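Local coordinates for oxidoreductase, Gfo/Idh/MocA family (Vibrio cholerae, PDB 1XEA), which probably acts as an NAD(P)-dependent oxidoreductase, pairing a nucleotide-binding Rossmann domain with a second domain built on a mixed beta sheet, at residues A[156-168]-A[193-205]. Residues are numbered along the deposited sequence; the frame is centred on the assembly and turned at random.
Sequences LPGDIRTFVFDDF and SEGLLARLDVQWQ
Phe163 and Phe168, bonded through their backbones across the wider pi-type turn of helix 160-168, lie against Leu197, Leu200 and Val202 of strand 196-205 and form the buried part of this contact. Leu200 CD2 sits over the centre of the Phe168 ring, 3.5 Å from its centroid in a CH-pi contact, while Val202 CG2 meets that ring at CZ (3.6 Å). Leu197 CD1 covers one face of Phe163, offset toward the rim and 3.5 Å from CD2; Ala198 O lies at the ring's edge. Both phenylalanines hold CG anti to the backbone N (chi1 -175° and -170°), which carries their rings down to the strand, where branched aliphatic side chains spread methyl groups against them. This is the helix-on-sheet packing of the second domain in Gfo/Idh/MocA proteins: helix 160-175 rests on the mixed sheet, and Ile306 of helix 286-311 also reaches Leu200. Ala198 and Arg199 form a classic beta bulge opposite His191. Toward the partly exposed loop ahead of the helix the contact nears solvent, and backbone bonds take over from ring packing. There a single antiparallel bridge joins Gly158 to Leu197: Leu197 N donates to Gly158 O (2.6 Å, nearly straight at 170°), and Gly158 N returns a longer bond to Leu197 O (3.3 Å). Gly158 is fully extended, and Leu196 lays its CB and both methyls along its backbone. Pro157 adds CB against Leu196 CB at 3.9 Å. Asp159, as N-cap, turns its carboxylate back to the helix, accepting from Thr162 N through OD2 and from Thr162 OG1 through OD1.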
# COMPACT_ATOMS: atom_id res chain seq x y z
N LEU A 156 -1.67 14.97 21.18
CA LEU A 156 -2.83 15.75 21.56
C LEU A 156 -3.56 15.15 22.76
O LEU A 156 -4.73 14.79 22.68
CB LEU A 156 -3.80 15.85 20.38
CG LEU A 156 -4.86 16.95 20.47
CD1 LEU A 156 -4.20 18.31 20.26
CD2 LEU A 156 -5.92 16.72 19.40
N PRO A 157 -2.85 15.03 23.89
CA PRO A 157 -3.47 14.48 25.10
C PRO A 157 -4.44 15.50 25.65
O PRO A 157 -4.47 16.64 25.18
CB PRO A 157 -2.27 14.24 26.00
CG PRO A 157 -1.35 15.36 25.63
CD PRO A 157 -1.44 15.39 24.12
N GLY A 158 -5.24 15.11 26.65
CA GLY A 158 -6.21 16.03 27.22
C GLY A 158 -6.84 15.49 28.49
O GLY A 158 -6.49 14.40 28.93
N ASP A 159 -7.77 16.24 29.07
CA ASP A 159 -8.43 15.81 30.29
C ASP A 159 -9.46 14.73 30.03
O ASP A 159 -10.18 14.77 29.03
CB ASP A 159 -9.13 16.99 30.95
CG ASP A 159 -10.34 17.42 30.18
OD1 ASP A 159 -10.16 17.82 29.00
OD2 ASP A 159 -11.47 17.36 30.74
N ILE A 160 -9.55 13.79 30.96
CA ILE A 160 -10.49 12.69 30.87
C ILE A 160 -11.82 13.06 30.25
O ILE A 160 -12.21 12.50 29.23
CB ILE A 160 -10.75 12.10 32.25
CG1 ILE A 160 -9.41 11.72 32.88
CG2 ILE A 160 -11.69 10.91 32.13
CD1 ILE A 160 -9.53 11.21 34.28
N ARG A 161 -12.52 14.02 30.85
CA ARG A 161 -13.82 14.44 30.35
C ARG A 161 -13.84 14.73 28.86
O ARG A 161 -14.45 13.99 28.10
CB ARG A 161 -14.29 15.67 31.11
CG ARG A 161 -14.83 15.36 32.49
CD ARG A 161 -16.28 14.96 32.42
NE ARG A 161 -16.57 13.89 33.36
CZ ARG A 161 -17.79 13.43 33.60
NH1 ARG A 161 -18.84 13.96 32.97
NH2 ARG A 161 -17.96 12.43 34.45
N THR A 162 -13.18 15.80 28.45
CA THR A 162 -13.16 16.18 27.05
C THR A 162 -12.79 15.01 26.15
O THR A 162 -13.48 14.71 25.18
CB THR A 162 -12.16 17.30 26.79
OG1 THR A 162 -12.45 18.40 27.66
CG2 THR A 162 -12.25 17.77 25.35
N PHE A 163 -11.67 14.37 26.48
CA PHE A 163 -11.17 13.23 25.73
C PHE A 163 -12.28 12.21 25.48
O PHE A 163 -12.44 11.74 24.37
CB PHE A 163 -10.03 12.59 26.52
CG PHE A 163 -9.33 11.46 25.81
CD1 PHE A 163 -8.01 11.61 25.40
CD2 PHE A 163 -9.94 10.22 25.67
CE1 PHE A 163 -7.30 10.53 24.87
CE2 PHE A 163 -9.23 9.15 25.15
CZ PHE A 163 -7.91 9.30 24.76
N VAL A 164 -13.03 11.87 26.52
CA VAL A 164 -14.08 10.88 26.36
C VAL A 164 -15.36 11.39 25.72
O VAL A 164 -15.79 10.87 24.70
CB VAL A 164 -14.45 10.23 27.70
CG1 VAL A 164 -15.54 9.18 27.49
CG2 VAL A 164 -13.23 9.57 28.32
N PHE A 165 -15.97 12.41 26.30
CA PHE A 165 -17.21 12.90 25.73
C PHE A 165 -17.11 13.59 24.38
O PHE A 165 -18.03 13.51 23.57
CB PHE A 165 -17.94 13.80 26.73
CG PHE A 165 -18.76 13.05 27.73
CD1 PHE A 165 -18.16 12.42 28.82
CD2 PHE A 165 -20.13 12.93 27.57
CE1 PHE A 165 -18.91 11.69 29.72
CE2 PHE A 165 -20.89 12.20 28.47
CZ PHE A 165 -20.28 11.58 29.55
N ASP A 166 -15.99 14.26 24.12
CA ASP A 166 -15.87 14.96 22.84
C ASP A 166 -15.06 14.24 21.77
O ASP A 166 -14.92 14.74 20.65
CB ASP A 166 -15.31 16.36 23.07
CG ASP A 166 -16.17 17.18 24.01
OD1 ASP A 166 -17.36 17.42 23.68
OD2 ASP A 166 -15.66 17.58 25.07
N ASP A 167 -14.53 13.06 22.09
CA ASP A 167 -13.71 12.35 21.13
C ASP A 167 -13.93 10.85 21.12
O ASP A 167 -14.54 10.31 20.20
CB ASP A 167 -12.24 12.66 21.41
CG ASP A 167 -11.42 12.74 20.15
OD1 ASP A 167 -11.99 12.67 19.05
OD2 ASP A 167 -10.18 12.89 20.26
N PHE A 168 -13.43 10.18 22.17
CA PHE A 168 -13.53 8.74 22.31
C PHE A 168 -14.94 8.22 22.06
O PHE A 168 -15.14 7.08 21.64
CB PHE A 168 -13.09 8.32 23.72
CG PHE A 168 -12.95 6.85 23.88
CD1 PHE A 168 -11.93 6.16 23.23
CD2 PHE A 168 -13.83 6.13 24.69
CE1 PHE A 168 -11.78 4.78 23.37
CE2 PHE A 168 -13.70 4.75 24.84
CZ PHE A 168 -12.67 4.06 24.18
N SER A 193 -0.40 10.57 30.38
CA SER A 193 0.90 11.19 30.11
C SER A 193 0.87 12.52 30.85
O SER A 193 -0.06 13.30 30.70
CB SER A 193 1.11 11.42 28.62
OG SER A 193 2.35 12.06 28.40
N GLU A 194 1.92 12.77 31.63
CA GLU A 194 2.00 13.98 32.44
C GLU A 194 0.73 13.96 33.26
O GLU A 194 0.50 13.03 34.04
CB GLU A 194 2.05 15.24 31.57
CG GLU A 194 3.16 16.19 31.95
CD GLU A 194 4.48 15.82 31.30
OE1 GLU A 194 4.66 16.15 30.11
OE2 GLU A 194 5.34 15.19 31.96
N GLY A 195 -0.13 14.95 33.07
CA GLY A 195 -1.37 14.99 33.82
C GLY A 195 -2.62 14.80 32.99
O GLY A 195 -3.73 15.06 33.47
N LEU A 196 -2.45 14.34 31.76
CA LEU A 196 -3.60 14.14 30.87
C LEU A 196 -3.79 12.69 30.41
O LEU A 196 -2.98 11.81 30.70
CB LEU A 196 -3.45 15.04 29.65
CG LEU A 196 -3.19 16.50 30.02
CD1 LEU A 196 -2.89 17.29 28.77
CD2 LEU A 196 -4.38 17.07 30.76
N LEU A 197 -4.89 12.45 29.70
CA LEU A 197 -5.18 11.12 29.20
C LEU A 197 -4.53 11.05 27.82
O LEU A 197 -4.81 11.89 26.96
CB LEU A 197 -6.69 10.91 29.05
CG LEU A 197 -7.19 9.49 29.35
CD1 LEU A 197 -8.59 9.35 28.79
CD2 LEU A 197 -6.27 8.44 28.76
N ALA A 198 -3.65 10.07 27.64
CA ALA A 198 -2.94 9.88 26.37
C ALA A 198 -3.69 8.87 25.49
O ALA A 198 -4.05 9.19 24.36
CB ALA A 198 -1.51 9.41 26.64
N ARG A 199 -3.92 7.66 26.01
CA ARG A 199 -4.64 6.65 25.24
C ARG A 199 -5.65 5.90 26.10
O ARG A 199 -5.40 5.65 27.28
CB ARG A 199 -3.69 5.64 24.61
CG ARG A 199 -3.18 4.65 25.59
CD ARG A 199 -2.75 3.36 24.97
NE ARG A 199 -2.37 2.45 26.05
CZ ARG A 199 -3.24 1.85 26.86
NH1 ARG A 199 -4.54 2.04 26.71
NH2 ARG A 199 -2.81 1.08 27.85
N LEU A 200 -6.77 5.53 25.49
CA LEU A 200 -7.86 4.82 26.16
C LEU A 200 -8.27 3.62 25.31
O LEU A 200 -8.41 3.73 24.09
CB LEU A 200 -9.06 5.76 26.33
CG LEU A 200 -10.27 5.27 27.11
CD1 LEU A 200 -9.87 4.98 28.54
CD2 LEU A 200 -11.36 6.31 27.06
N ASP A 201 -8.45 2.47 25.95
CA ASP A 201 -8.83 1.26 25.23
C ASP A 201 -9.93 0.48 25.93
O ASP A 201 -9.69 -0.16 26.95
CB ASP A 201 -7.62 0.35 25.03
CG ASP A 201 -6.60 0.93 24.06
OD1 ASP A 201 -6.99 1.26 22.92
OD2 ASP A 201 -5.42 1.05 24.43
N VAL A 202 -11.13 0.54 25.36
CA VAL A 202 -12.27 -0.16 25.91
C VAL A 202 -12.65 -1.32 25.02
O VAL A 202 -12.89 -1.15 23.82
CB VAL A 202 -13.48 0.77 26.06
CG1 VAL A 202 -14.69 -0.03 26.51
CG2 VAL A 202 -13.16 1.87 27.05
N GLN A 203 -12.71 -2.50 25.61
CA GLN A 203 -13.03 -3.71 24.88
C GLN A 203 -13.88 -4.67 25.71
O GLN A 203 -13.61 -4.90 26.89
CB GLN A 203 -11.71 -4.38 24.46
CG GLN A 203 -11.74 -5.89 24.42
CD GLN A 203 -10.46 -6.50 23.90
OE1 GLN A 203 -10.23 -7.70 24.04
NE2 GLN A 203 -9.61 -5.68 23.27
N TRP A 204 -14.92 -5.24 25.10
CA TRP A 204 -15.79 -6.19 25.78
C TRP A 204 -16.37 -7.18 24.78
O TRP A 204 -16.31 -6.96 23.56
CB TRP A 204 -16.93 -5.47 26.49
CG TRP A 204 -17.94 -4.89 25.57
CD1 TRP A 204 -19.14 -5.42 25.21
CD2 TRP A 204 -17.87 -3.60 24.94
NE1 TRP A 204 -19.84 -4.54 24.41
CE2 TRP A 204 -19.07 -3.42 24.23
CE3 TRP A 204 -16.89 -2.59 24.91
CZ2 TRP A 204 -19.35 -2.25 23.51
CZ3 TRP A 204 -17.16 -1.43 24.20
CH2 TRP A 204 -18.38 -1.28 23.50
N GLN A 205 -16.94 -8.26 25.28
CA GLN A 205 -17.51 -9.27 24.40
C GLN A 205 -19.01 -9.50 24.63
O GLN A 205 -19.43 -9.75 25.76
CB GLN A 205 -16.71 -10.57 24.54
CG GLN A 205 -17.22 -11.72 23.69
CD GLN A 205 -16.09 -12.54 23.07
OE1 GLN A 205 -15.03 -12.73 23.66
NE2 GLN A 205 -16.34 -13.05 21.86